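Local atomic coordinates of jasmonate-induced oxygenase 2 (Arabidopsis thaliana, PDB entry 6LSV), a protein that oxidises the defence hormone jasmonate to 12-hydroxyjasmonate, using iron, molecular oxygen and 2-oxoglutarate as co-substrate. Residues E70-F78 with N276-H284; I203-K214 with D291-N302. One frame throughout, in Å; residues are numbered along the deposited sequence.

Contact 1 of 2, residues E70-F78 with N276-H284; sequences EACRGWGFF and NSTYKSVEH. With AKG (2-oxoglutaric acid), chain C.
Lys280 N donates to Cys72 O at 3.0 Å, and its N-H...O angle of 164° makes this a straight bond; it is the single hydrogen bond joining the end of helix 63-74 to the loop 276-284. Beside it, Cys72 lies over one face of the Tyr279 ring. Cys72 CB makes a CH-pi contact 4.0 Å from the centroid of the Tyr279 ring, and SG stands farther above the face. Arg73 CG touches the same ring at its edge, 4.0 Å from Tyr279 CD1. The extended Arg73 chain then runs alongside Thr278, whose CG2 sits over one face of the guanidinium, toward its rim, 3.6 Å from Arg73 NH1. Past the helix end, Gly76 turns with positive phi (75°) and Val282 CB rests on Gly76 O at 3.4 Å. Val282 CG2, anti to its backbone nitrogen, meets Phe77 CD1 at 3.6 Å, the two side chains crossing almost perpendicularly. In the second shell, Leu183 O holds Tyr279 OH, and Ser275 O holds Thr278 OG1. The loop ends at the iron ligand His284, whose ring edge meets 2-oxoglutarate. Backbone hydrogen bonds of Gly76 with Ile267 and of Phe78 with Val265 join strand 77-81 to strand 263-267, while Phe77 and Val282 both pack on Val247 of strand 245-248.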
loop_
_atom_site.group_PDB
_atom_site.type_symbol
_atom_site.label_atom_id
_atom_site.label_comp_id
_atom_site.label_asym_id
_atom_site.label_seq_id
_atom_site.Cartn_x
_atom_site.Cartn_y
_atom_site.Cartn_z
ATOM N N GLU A 70 7.957 -0.239 -19.331
ATOM C CA GLU A 70 8.508 1.104 -19.186
ATOM C C GLU A 70 8.054 1.750 -17.881
ATOM O O GLU A 70 8.824 2.474 -17.240
ATOM C CB GLU A 70 8.111 1.969 -20.379
ATOM C CG GLU A 70 9.129 3.043 -20.744
ATOM C CD GLU A 70 10.447 2.470 -21.249
ATOM O OE1 GLU A 70 11.360 2.247 -20.423
ATOM O OE2 GLU A 70 10.574 2.248 -22.475
ATOM N N ALA A 71 6.809 1.494 -17.470
ATOM C CA ALA A 71 6.303 2.073 -16.230
ATOM C C ALA A 71 6.976 1.442 -15.015
ATOM O O ALA A 71 7.379 2.145 -14.078
ATOM C CB ALA A 71 4.785 1.909 -16.152
ATOM N N CYS A 72 7.115 0.114 -15.019
ATOM C CA CYS A 72 7.687 -0.582 -13.871
ATOM C C CYS A 72 9.164 -0.268 -13.671
ATOM O O CYS A 72 9.663 -0.398 -12.548
ATOM C CB CYS A 72 7.501 -2.092 -14.026
ATOM S SG CYS A 72 5.777 -2.618 -14.118
ATOM N N ARG A 73 9.870 0.141 -14.726
ATOM C CA ARG A 73 11.302 0.389 -14.623
ATOM C C ARG A 73 11.625 1.830 -14.245
ATOM O O ARG A 73 12.576 2.070 -13.494
ATOM C CB ARG A 73 11.993 0.033 -15.941
ATOM C CG ARG A 73 11.951 -1.448 -16.285
ATOM C CD ARG A 73 12.381 -1.682 -17.728
ATOM N NE ARG A 73 12.258 -3.083 -18.118
ATOM C CZ ARG A 73 13.277 -3.840 -18.518
ATOM N NH1 ARG A 73 14.500 -3.330 -18.578
ATOM N NH2 ARG A 73 13.073 -5.107 -18.854
ATOM N N GLY A 74 10.858 2.794 -14.746
ATOM C CA GLY A 74 11.156 4.192 -14.500
ATOM C C GLY A 74 10.260 4.856 -13.472
ATOM O O GLY A 74 10.687 5.780 -12.775
ATOM N N TRP A 75 9.015 4.396 -13.370
ATOM C CA TRP A 75 8.054 4.960 -12.432
ATOM C C TRP A 75 7.654 4.005 -11.323
ATOM O O TRP A 75 7.350 4.459 -10.220
ATOM C CB TRP A 75 6.791 5.414 -13.172
ATOM C CG TRP A 75 7.088 6.400 -14.242
ATOM C CD1 TRP A 75 7.530 6.131 -15.506
ATOM C CD2 TRP A 75 6.988 7.825 -14.143
ATOM N NE1 TRP A 75 7.703 7.301 -16.203
ATOM C CE2 TRP A 75 7.377 8.356 -15.390
ATOM C CE3 TRP A 75 6.603 8.703 -13.126
ATOM C CZ2 TRP A 75 7.391 9.725 -15.646
ATOM C CZ3 TRP A 75 6.615 10.063 -13.383
ATOM C CH2 TRP A 75 7.010 10.560 -14.632
ATOM N N GLY A 76 7.646 2.703 -11.589
ATOM C CA GLY A 76 7.277 1.741 -10.575
ATOM C C GLY A 76 5.801 1.657 -10.275
ATOM O O GLY A 76 5.429 1.212 -9.184
ATOM N N PHE A 77 4.946 2.077 -11.204
ATOM C CA PHE A 77 3.505 1.968 -11.029
ATOM C C PHE A 77 2.832 2.150 -12.381
ATOM O O PHE A 77 3.383 2.791 -13.280
ATOM C CB PHE A 77 2.973 2.999 -10.021
ATOM C CG PHE A 77 3.005 4.420 -10.521
ATOM C CD1 PHE A 77 4.164 5.179 -10.424
ATOM C CD2 PHE A 77 1.876 5.000 -11.083
ATOM C CE1 PHE A 77 4.197 6.485 -10.879
ATOM C CE2 PHE A 77 1.904 6.308 -11.543
ATOM C CZ PHE A 77 3.068 7.049 -11.440
ATOM N N PHE A 78 1.641 1.568 -12.513
ATOM C CA PHE A 78 0.818 1.741 -13.701
ATOM C C PHE A 78 -0.642 1.542 -13.314
ATOM O O PHE A 78 -0.956 0.976 -12.265
ATOM C CB PHE A 78 1.236 0.789 -14.838
ATOM C CG PHE A 78 1.179 -0.673 -14.479
ATOM C CD1 PHE A 78 2.103 -1.230 -13.608
ATOM C CD2 PHE A 78 0.216 -1.494 -15.033
ATOM C CE1 PHE A 78 2.055 -2.574 -13.283
ATOM C CE2 PHE A 78 0.165 -2.842 -14.715
ATOM C CZ PHE A 78 1.085 -3.380 -13.837
ATOM N N ASN A 276 16.334 -7.549 -9.270
ATOM C CA ASN A 276 17.677 -6.979 -9.120
ATOM C C ASN A 276 17.690 -5.499 -9.494
ATOM O O ASN A 276 18.593 -5.018 -10.184
ATOM C CB ASN A 276 18.711 -7.756 -9.941
ATOM C CG ASN A 276 20.131 -7.589 -9.406
ATOM O OD1 ASN A 276 20.335 -7.307 -8.225
ATOM N ND2 ASN A 276 21.117 -7.761 -10.279
ATOM N N SER A 277 16.656 -4.781 -9.048
ATOM C CA SER A 277 16.438 -3.351 -9.262
ATOM C C SER A 277 16.085 -2.993 -10.702
ATOM O O SER A 277 16.105 -1.808 -11.053
ATOM C CB SER A 277 17.641 -2.508 -8.821
ATOM O OG SER A 277 17.489 -2.054 -7.487
ATOM N N THR A 278 15.756 -3.968 -11.552
ATOM C CA THR A 278 15.240 -3.623 -12.873
ATOM C C THR A 278 13.871 -2.963 -12.761
ATOM O O THR A 278 13.592 -1.962 -13.433
ATOM C CB THR A 278 15.167 -4.860 -13.769
ATOM O OG1 THR A 278 16.440 -5.520 -13.782
ATOM C CG2 THR A 278 14.792 -4.457 -15.188
ATOM N N TYR A 279 13.003 -3.518 -11.921
ATOM C CA TYR A 279 11.784 -2.839 -11.513
ATOM C C TYR A 279 12.072 -2.024 -10.260
ATOM O O TYR A 279 12.796 -2.473 -9.367
ATOM C CB TYR A 279 10.661 -3.840 -11.235
ATOM C CG TYR A 279 10.194 -4.618 -12.445
ATOM C CD1 TYR A 279 10.383 -4.130 -13.728
ATOM C CD2 TYR A 279 9.560 -5.844 -12.297
ATOM C CE1 TYR A 279 9.952 -4.842 -14.832
ATOM C CE2 TYR A 279 9.125 -6.560 -13.393
ATOM C CZ TYR A 279 9.325 -6.055 -14.657
ATOM O OH TYR A 279 8.897 -6.770 -15.750
ATOM N N LYS A 280 11.516 -0.821 -10.202
ATOM C CA LYS A 280 11.678 0.055 -9.052
ATOM C C LYS A 280 10.368 0.141 -8.288
ATOM O O LYS A 280 9.294 0.196 -8.890
ATOM C CB LYS A 280 12.126 1.453 -9.483
ATOM C CG LYS A 280 13.485 1.472 -10.162
ATOM C CD LYS A 280 14.573 0.955 -9.229
ATOM C CE LYS A 280 15.943 1.097 -9.865
ATOM N NZ LYS A 280 16.005 2.279 -10.770
ATOM N N SER A 281 10.454 0.140 -6.962
ATOM C CA SER A 281 9.266 0.345 -6.147
ATOM C C SER A 281 8.947 1.834 -6.087
ATOM O O SER A 281 9.830 2.656 -5.829
ATOM C CB SER A 281 9.461 -0.229 -4.743
ATOM O OG SER A 281 10.518 0.415 -4.052
ATOM N N VAL A 282 7.685 2.180 -6.348
ATOM C CA VAL A 282 7.275 3.579 -6.334
ATOM C C VAL A 282 7.275 4.110 -4.904
ATOM O O VAL A 282 6.920 3.401 -3.952
ATOM C CB VAL A 282 5.891 3.743 -6.988
ATOM C CG1 VAL A 282 4.836 2.924 -6.243
ATOM C CG2 VAL A 282 5.496 5.213 -7.041
ATOM N N GLU A 283 7.694 5.359 -4.748
ATOM C CA GLU A 283 7.600 6.074 -3.484
ATOM C C GLU A 283 6.388 6.995 -3.535
ATOM O O GLU A 283 6.257 7.803 -4.461
ATOM C CB GLU A 283 8.875 6.875 -3.223
ATOM C CG GLU A 283 8.903 7.596 -1.890
ATOM C CD GLU A 283 10.212 8.330 -1.657
ATOM O OE1 GLU A 283 10.975 8.520 -2.629
ATOM O OE2 GLU A 283 10.476 8.721 -0.502
ATOM N N HIS A 284 5.499 6.869 -2.554
ATOM C CA HIS A 284 4.278 7.658 -2.561
ATOM C C HIS A 284 4.008 8.231 -1.177
ATOM O O HIS A 284 4.605 7.828 -0.174
ATOM C CB HIS A 284 3.073 6.839 -3.048
ATOM C CG HIS A 284 3.069 5.422 -2.573
ATOM N ND1 HIS A 284 3.884 4.451 -3.118
ATOM C CD2 HIS A 284 2.343 4.807 -1.610
ATOM C CE1 HIS A 284 3.663 3.302 -2.506
ATOM N NE2 HIS A 284 2.734 3.489 -1.586
HETATM C C1 AKG C . -1.041 3.072 1.006
HETATM O O1 AKG C . -0.470 2.196 0.310
HETATM O O2 AKG C . -1.361 2.801 2.196
HETATM C C2 AKG C . -1.311 4.456 0.405
HETATM O O5 AKG C . -0.389 5.116 0.060
HETATM C C3 AKG C . -2.733 5.010 0.235
HETATM C C4 AKG C . -2.806 5.819 -1.063
HETATM C C5 AKG C . -4.027 6.741 -1.069
HETATM O O3 AKG C . -4.585 7.066 -2.150
HETATM O O4 AKG C . -4.473 7.180 0.020
#

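Contact 2 of 2, residues I203-K214 with D291-N302; sequences IGACLRVNYYPK and DKERVSLAFFYN. With AKG (2-oxoglutaric acid), chain C; JAA ({(1R,2R)-3-oxo-2-[(2Z)-pent-2-en-1-yl]cyclopentyl}acetic acid), chain D.
Strands 204-212 and 294-302 pair in the double-stranded beta-helix (jelly-roll) core of this oxygenase, antiparallel at 165° and 4.7 Å between axes, with hydrogen-bonded pairs from Gly204-Asn302 to Tyr212-Arg294. On the face carrying Ala205 and Phe299, a large group fits against a small one: Phe299 CZ reaches Ala205 CB at 3.9 Å. Val209 lies beside Leu297, pointing the same way. Tyr211, with CG anti to its backbone nitrogen (chi1 -177°), extends its hydroxyl to Glu293 OE1 at 2.7 Å, meeting it from above the carboxylate plane. Arg98 and His102 also bind this carboxylate. Just before the strand, the Ile203 side chain crosses that of Tyr301 at about a right angle, CD1 against CE1. The opposite face lines part of the substrate pocket. Phe300 presents a ring edge to Cys206 SG and sets CE2 against Arg208 CB at 3.6 Å. The extended Arg208 chain leads away from the strand pair, and its NH1 donates to the jasmonate ketone O01 at 3.0 Å. The small Ala298 methyl lies nearest 2-oxoglutarate O1. Asn210 ND2 donates to 2-oxoglutarate O2; Tyr212 OH bonds O4 weakly, and Ser296 OG lies close to the distal carboxylate. Arg294, with Ser296 the family's RxS motif, grips that carboxylate edge-on, NH1 donating to 2-oxoglutarate O4 at 2.9 Å and NH2 to O3 at 2.8 Å.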
loop_
_atom_site.group_PDB
_atom_site.type_symbol
_atom_site.label_atom_id
_atom_site.label_comp_id
_atom_site.label_asym_id
_atom_site.label_seq_id
_atom_site.Cartn_x
_atom_site.Cartn_y
_atom_site.Cartn_z
ATOM N N ILE A 203 1.024 -17.750 -1.111
ATOM C CA ILE A 203 1.567 -16.408 -0.968
ATOM C C ILE A 203 0.893 -15.739 0.221
ATOM O O ILE A 203 0.099 -16.366 0.933
ATOM C CB ILE A 203 1.364 -15.594 -2.258
ATOM C CG1 ILE A 203 -0.076 -15.736 -2.757
ATOM C CG2 ILE A 203 2.308 -16.079 -3.337
ATOM C CD1 ILE A 203 -1.042 -14.722 -2.185
ATOM N N GLY A 204 1.188 -14.463 0.431
ATOM C CA GLY A 204 0.546 -13.669 1.465
ATOM C C GLY A 204 -0.294 -12.577 0.829
ATOM O O GLY A 204 0.078 -12.020 -0.209
ATOM N N ALA A 205 -1.429 -12.281 1.452
ATOM C CA ALA A 205 -2.316 -11.224 0.986
ATOM C C ALA A 205 -2.911 -10.544 2.202
ATOM O O ALA A 205 -3.547 -11.204 3.028
ATOM C CB ALA A 205 -3.423 -11.779 0.085
ATOM N N CYS A 206 -2.696 -9.242 2.322
ATOM C CA CYS A 206 -3.293 -8.471 3.397
ATOM C C CYS A 206 -3.907 -7.201 2.826
ATOM O O CYS A 206 -3.709 -6.845 1.660
ATOM C CB CYS A 206 -2.277 -8.163 4.510
ATOM S SG CYS A 206 -0.617 -7.756 3.952
ATOM N N LEU A 207 -4.684 -6.531 3.668
ATOM C CA LEU A 207 -5.471 -5.377 3.273
ATOM C C LEU A 207 -5.303 -4.294 4.322
ATOM O O LEU A 207 -5.424 -4.562 5.521
ATOM C CB LEU A 207 -6.949 -5.753 3.121
ATOM C CG LEU A 207 -7.891 -4.611 2.744
ATOM C CD1 LEU A 207 -7.602 -4.135 1.329
ATOM C CD2 LEU A 207 -9.351 -5.031 2.895
ATOM N N ARG A 208 -5.000 -3.081 3.873
ATOM C CA ARG A 208 -4.975 -1.913 4.741
ATOM C C ARG A 208 -5.838 -0.836 4.104
ATOM O O ARG A 208 -5.596 -0.442 2.959
ATOM C CB ARG A 208 -3.554 -1.391 4.970
ATOM C CG ARG A 208 -3.539 0.077 5.373
ATOM C CD ARG A 208 -2.299 0.478 6.138
ATOM N NE ARG A 208 -2.236 1.929 6.299
ATOM C CZ ARG A 208 -1.519 2.551 7.229
ATOM N NH1 ARG A 208 -0.799 1.848 8.092
ATOM N NH2 ARG A 208 -1.525 3.876 7.298
ATOM N N VAL A 209 -6.842 -0.373 4.842
ATOM C CA VAL A 209 -7.744 0.679 4.391
ATOM C C VAL A 209 -7.401 1.945 5.159
ATOM O O VAL A 209 -7.284 1.916 6.389
ATOM C CB VAL A 209 -9.217 0.287 4.596
ATOM C CG1 VAL A 209 -10.129 1.316 3.951
ATOM C CG2 VAL A 209 -9.476 -1.103 4.029
ATOM N N ASN A 210 -7.242 3.051 4.438
ATOM C CA ASN A 210 -6.758 4.302 5.005
ATOM C C ASN A 210 -7.868 5.343 5.012
ATOM O O ASN A 210 -8.556 5.535 4.002
ATOM C CB ASN A 210 -5.554 4.823 4.219
ATOM C CG ASN A 210 -4.396 3.849 4.211
ATOM O OD1 ASN A 210 -3.964 3.371 5.261
ATOM N ND2 ASN A 210 -3.887 3.543 3.022
ATOM N N TYR A 211 -8.032 6.018 6.147
ATOM C CA TYR A 211 -9.034 7.062 6.317
ATOM C C TYR A 211 -8.317 8.374 6.584
ATOM O O TYR A 211 -7.584 8.491 7.570
ATOM C CB TYR A 211 -9.990 6.725 7.464
ATOM C CG TYR A 211 -11.106 7.732 7.642
ATOM C CD1 TYR A 211 -11.775 8.255 6.543
ATOM C CD2 TYR A 211 -11.488 8.162 8.908
ATOM C CE1 TYR A 211 -12.793 9.175 6.696
ATOM C CE2 TYR A 211 -12.509 9.085 9.071
ATOM C CZ TYR A 211 -13.157 9.586 7.961
ATOM O OH TYR A 211 -14.173 10.502 8.107
ATOM N N TYR A 212 -8.529 9.357 5.707
ATOM C CA TYR A 212 -7.906 10.674 5.818
ATOM C C TYR A 212 -8.981 11.712 6.108
ATOM O O TYR A 212 -9.580 12.269 5.177
ATOM C CB TYR A 212 -7.145 11.022 4.535
ATOM C CG TYR A 212 -6.224 9.921 4.061
ATOM C CD1 TYR A 212 -4.948 9.781 4.592
ATOM C CD2 TYR A 212 -6.636 9.013 3.093
ATOM C CE1 TYR A 212 -4.104 8.772 4.170
ATOM C CE2 TYR A 212 -5.798 8.000 2.664
ATOM C CZ TYR A 212 -4.534 7.886 3.205
ATOM O OH TYR A 212 -3.695 6.881 2.782
ATOM N N PRO A 213 -9.264 12.012 7.391
ATOM C CA PRO A 213 -10.301 13.002 7.724
ATOM C C PRO A 213 -9.894 14.408 7.318
ATOM O O PRO A 213 -8.786 14.603 6.812
ATOM C CB PRO A 213 -10.433 12.870 9.249
ATOM C CG PRO A 213 -9.766 11.564 9.600
ATOM C CD PRO A 213 -8.671 11.416 8.598
ATOM N N LYS A 214 -10.760 15.397 7.521
ATOM C CA LYS A 214 -10.383 16.755 7.160
ATOM C C LYS A 214 -9.338 17.276 8.147
ATOM O O LYS A 214 -9.305 16.884 9.318
ATOM C CB LYS A 214 -11.611 17.673 7.113
ATOM C CG LYS A 214 -12.756 17.200 6.198
ATOM C CD LYS A 214 -14.065 17.840 6.571
ATOM C CE LYS A 214 -14.374 17.770 8.051
ATOM N NZ LYS A 214 -14.017 16.569 8.859
ATOM N N ASP A 291 -11.386 20.396 3.649
ATOM C CA ASP A 291 -12.791 20.462 3.277
ATOM C C ASP A 291 -13.439 19.118 2.990
ATOM O O ASP A 291 -14.669 19.028 3.049
ATOM C CB ASP A 291 -12.963 21.374 2.054
ATOM C CG ASP A 291 -12.276 22.716 2.244
ATOM O OD1 ASP A 291 -12.484 23.318 3.321
ATOM O OD2 ASP A 291 -11.533 23.163 1.341
ATOM N N LYS A 292 -12.663 18.086 2.669
ATOM C CA LYS A 292 -13.246 16.773 2.448
ATOM C C LYS A 292 -12.253 15.704 2.892
ATOM O O LYS A 292 -11.064 15.962 3.093
ATOM C CB LYS A 292 -13.682 16.593 0.983
ATOM C CG LYS A 292 -14.674 15.437 0.751
ATOM C CD LYS A 292 -15.664 15.245 1.919
ATOM C CE LYS A 292 -16.650 14.126 1.617
ATOM N NZ LYS A 292 -16.013 13.041 0.805
ATOM N N GLU A 293 -12.777 14.503 3.078
ATOM C CA GLU A 293 -12.033 13.347 3.536
ATOM C C GLU A 293 -11.620 12.503 2.336
ATOM O O GLU A 293 -11.894 12.842 1.183
ATOM C CB GLU A 293 -12.887 12.540 4.515
ATOM C CG GLU A 293 -14.327 12.376 4.036
ATOM C CD GLU A 293 -15.042 11.215 4.699
ATOM O OE1 GLU A 293 -15.391 11.338 5.892
ATOM O OE2 GLU A 293 -15.261 10.184 4.025
ATOM N N ARG A 294 -10.958 11.385 2.618
ATOM C CA ARG A 294 -10.583 10.417 1.601
ATOM C C ARG A 294 -10.663 9.025 2.203
ATOM O O ARG A 294 -10.508 8.848 3.414
ATOM C CB ARG A 294 -9.165 10.665 1.050
ATOM C CG ARG A 294 -9.063 11.789 0.027
ATOM C CD ARG A 294 -7.674 11.875 -0.619
ATOM N NE ARG A 294 -7.479 10.908 -1.698
ATOM C CZ ARG A 294 -6.736 9.808 -1.601
ATOM N NH1 ARG A 294 -6.103 9.522 -0.469
ATOM N NH2 ARG A 294 -6.625 8.989 -2.640
ATOM N N VAL A 295 -10.913 8.039 1.347
ATOM C CA VAL A 295 -10.877 6.633 1.732
ATOM C C VAL A 295 -10.191 5.871 0.610
ATOM O O VAL A 295 -10.648 5.909 -0.539
ATOM C CB VAL A 295 -12.280 6.055 1.991
ATOM C CG1 VAL A 295 -12.248 4.538 1.902
ATOM C CG2 VAL A 295 -12.799 6.503 3.351
ATOM N N SER A 296 -9.098 5.184 0.932
ATOM C CA SER A 296 -8.355 4.414 -0.053
ATOM C C SER A 296 -8.091 3.014 0.477
ATOM O O SER A 296 -7.929 2.806 1.682
ATOM C CB SER A 296 -7.039 5.098 -0.426
ATOM O OG SER A 296 -7.241 6.484 -0.644
ATOM N N LEU A 297 -8.044 2.056 -0.445
ATOM C CA LEU A 297 -7.902 0.643 -0.120
ATOM C C LEU A 297 -6.594 0.134 -0.710
ATOM O O LEU A 297 -6.391 0.197 -1.928
ATOM C CB LEU A 297 -9.088 -0.164 -0.652
ATOM C CG LEU A 297 -10.413 -0.129 0.121
ATOM C CD1 LEU A 297 -11.088 1.235 0.057
ATOM C CD2 LEU A 297 -11.348 -1.205 -0.400
ATOM N N ALA A 298 -5.715 -0.369 0.152
ATOM C CA ALA A 298 -4.404 -0.865 -0.247
ATOM C C ALA A 298 -4.376 -2.375 -0.052
ATOM O O ALA A 298 -4.353 -2.862 1.083
ATOM C CB ALA A 298 -3.295 -0.186 0.554
ATOM N N PHE A 299 -4.377 -3.108 -1.158
ATOM C CA PHE A 299 -4.248 -4.558 -1.147
ATOM C C PHE A 299 -2.788 -4.918 -1.391
ATOM O O PHE A 299 -2.187 -4.464 -2.370
ATOM C CB PHE A 299 -5.154 -5.177 -2.213
ATOM C CG PHE A 299 -4.988 -6.661 -2.382
ATOM C CD1 PHE A 299 -4.113 -7.171 -3.329
ATOM C CD2 PHE A 299 -5.728 -7.545 -1.613
ATOM C CE1 PHE A 299 -3.963 -8.535 -3.492
ATOM C CE2 PHE A 299 -5.582 -8.910 -1.771
ATOM C CZ PHE A 299 -4.698 -9.404 -2.712
ATOM N N PHE A 300 -2.219 -5.721 -0.496
ATOM C CA PHE A 300 -0.814 -6.106 -0.561
ATOM C C PHE A 300 -0.711 -7.565 -0.986
ATOM O O PHE A 300 -1.277 -8.448 -0.334
ATOM C CB PHE A 300 -0.121 -5.890 0.785
ATOM C CG PHE A 300 -0.238 -4.488 1.316
ATOM C CD1 PHE A 300 0.302 -3.413 0.624
ATOM C CD2 PHE A 300 -0.884 -4.249 2.516
ATOM C CE1 PHE A 300 0.195 -2.121 1.124
ATOM C CE2 PHE A 300 -0.990 -2.968 3.018
ATOM C CZ PHE A 300 -0.449 -1.902 2.321
ATOM N N TYR A 301 0.012 -7.809 -2.076
ATOM C CA TYR A 301 0.282 -9.152 -2.579
ATOM C C TYR A 301 1.744 -9.467 -2.283
ATOM O O TYR A 301 2.649 -8.878 -2.885
ATOM C CB TYR A 301 -0.022 -9.239 -4.072
ATOM C CG TYR A 301 -0.083 -10.642 -4.623
ATOM C CD1 TYR A 301 -1.193 -11.451 -4.401
ATOM C CD2 TYR A 301 0.962 -11.154 -5.379
ATOM C CE1 TYR A 301 -1.257 -12.731 -4.920
ATOM C CE2 TYR A 301 0.909 -12.434 -5.895
ATOM C CZ TYR A 301 -0.201 -13.218 -5.661
ATOM O OH TYR A 301 -0.253 -14.493 -6.175
ATOM N N ASN A 302 1.977 -10.395 -1.360
ATOM C CA ASN A 302 3.312 -10.537 -0.811
ATOM C C ASN A 302 3.852 -11.946 -1.013
ATOM O O ASN A 302 3.082 -12.904 -1.125
ATOM C CB ASN A 302 3.309 -10.206 0.687
ATOM C CG ASN A 302 2.870 -8.784 0.965
ATOM O OD1 ASN A 302 3.175 -7.869 0.201
ATOM N ND2 ASN A 302 2.144 -8.591 2.059
HETATM C C1 AKG C . -1.041 3.072 1.006
HETATM O O1 AKG C . -0.470 2.196 0.310
HETATM O O2 AKG C . -1.361 2.801 2.196
HETATM C C2 AKG C . -1.311 4.456 0.405
HETATM O O5 AKG C . -0.389 5.116 0.060
HETATM C C3 AKG C . -2.733 5.010 0.235
HETATM C C4 AKG C . -2.806 5.819 -1.063
HETATM C C5 AKG C . -4.027 6.741 -1.069
HETATM O O3 AKG C . -4.585 7.066 -2.150
HETATM O O4 AKG C . -4.473 7.180 0.020
HETATM O O01 JAA D . -0.033 -1.022 8.091
HETATM O O02 JAA D . 2.984 -6.173 5.888
HETATM O O03 JAA D . 4.146 -5.900 7.706
HETATM C C04 JAA D . 1.998 -3.536 7.104
HETATM C C05 JAA D . 1.777 -1.925 7.155
HETATM C C06 JAA D . 1.806 -3.980 8.578
HETATM C C07 JAA D . 1.180 -2.929 9.219
HETATM C C08 JAA D . 0.862 -1.799 8.073
HETATM C C09 JAA D . 1.261 -1.359 5.760
HETATM C C10 JAA D . 3.303 -3.889 6.646
HETATM C C11 JAA D . 2.448 -1.015 4.860
HETATM C C12 JAA D . 3.488 -5.406 6.752
HETATM C C13 JAA D . 2.533 0.143 4.231
HETATM C C14 JAA D . 1.446 1.205 4.377
HETATM C C15 JAA D . 2.083 2.536 4.774
#

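In the fold
From the N terminus the chain passes first through 70-78, then 203-214, then 276-284, and last 291-302, so the two contacts cross rather than nest. Contact 1 closes a loop of 197 intervening residues and brings the N-terminal helix 63-74 and strand 77-81 to the loop leading into strand 284-286. Contact 2 closes a loop of 76 residues, which contains all three iron ligands, His227, Asp229 and His284. The centres of the two contacts lie about 20 Å apart, and their nearest atoms about 7 Å, without touching. Strands 263-267 and 233-237 separate strand 77-81 from strand 294-302 in the large sheet. Both contacts also reach 2-oxoglutarate: His284 at its keto oxygen, Arg294 at its distal carboxylate.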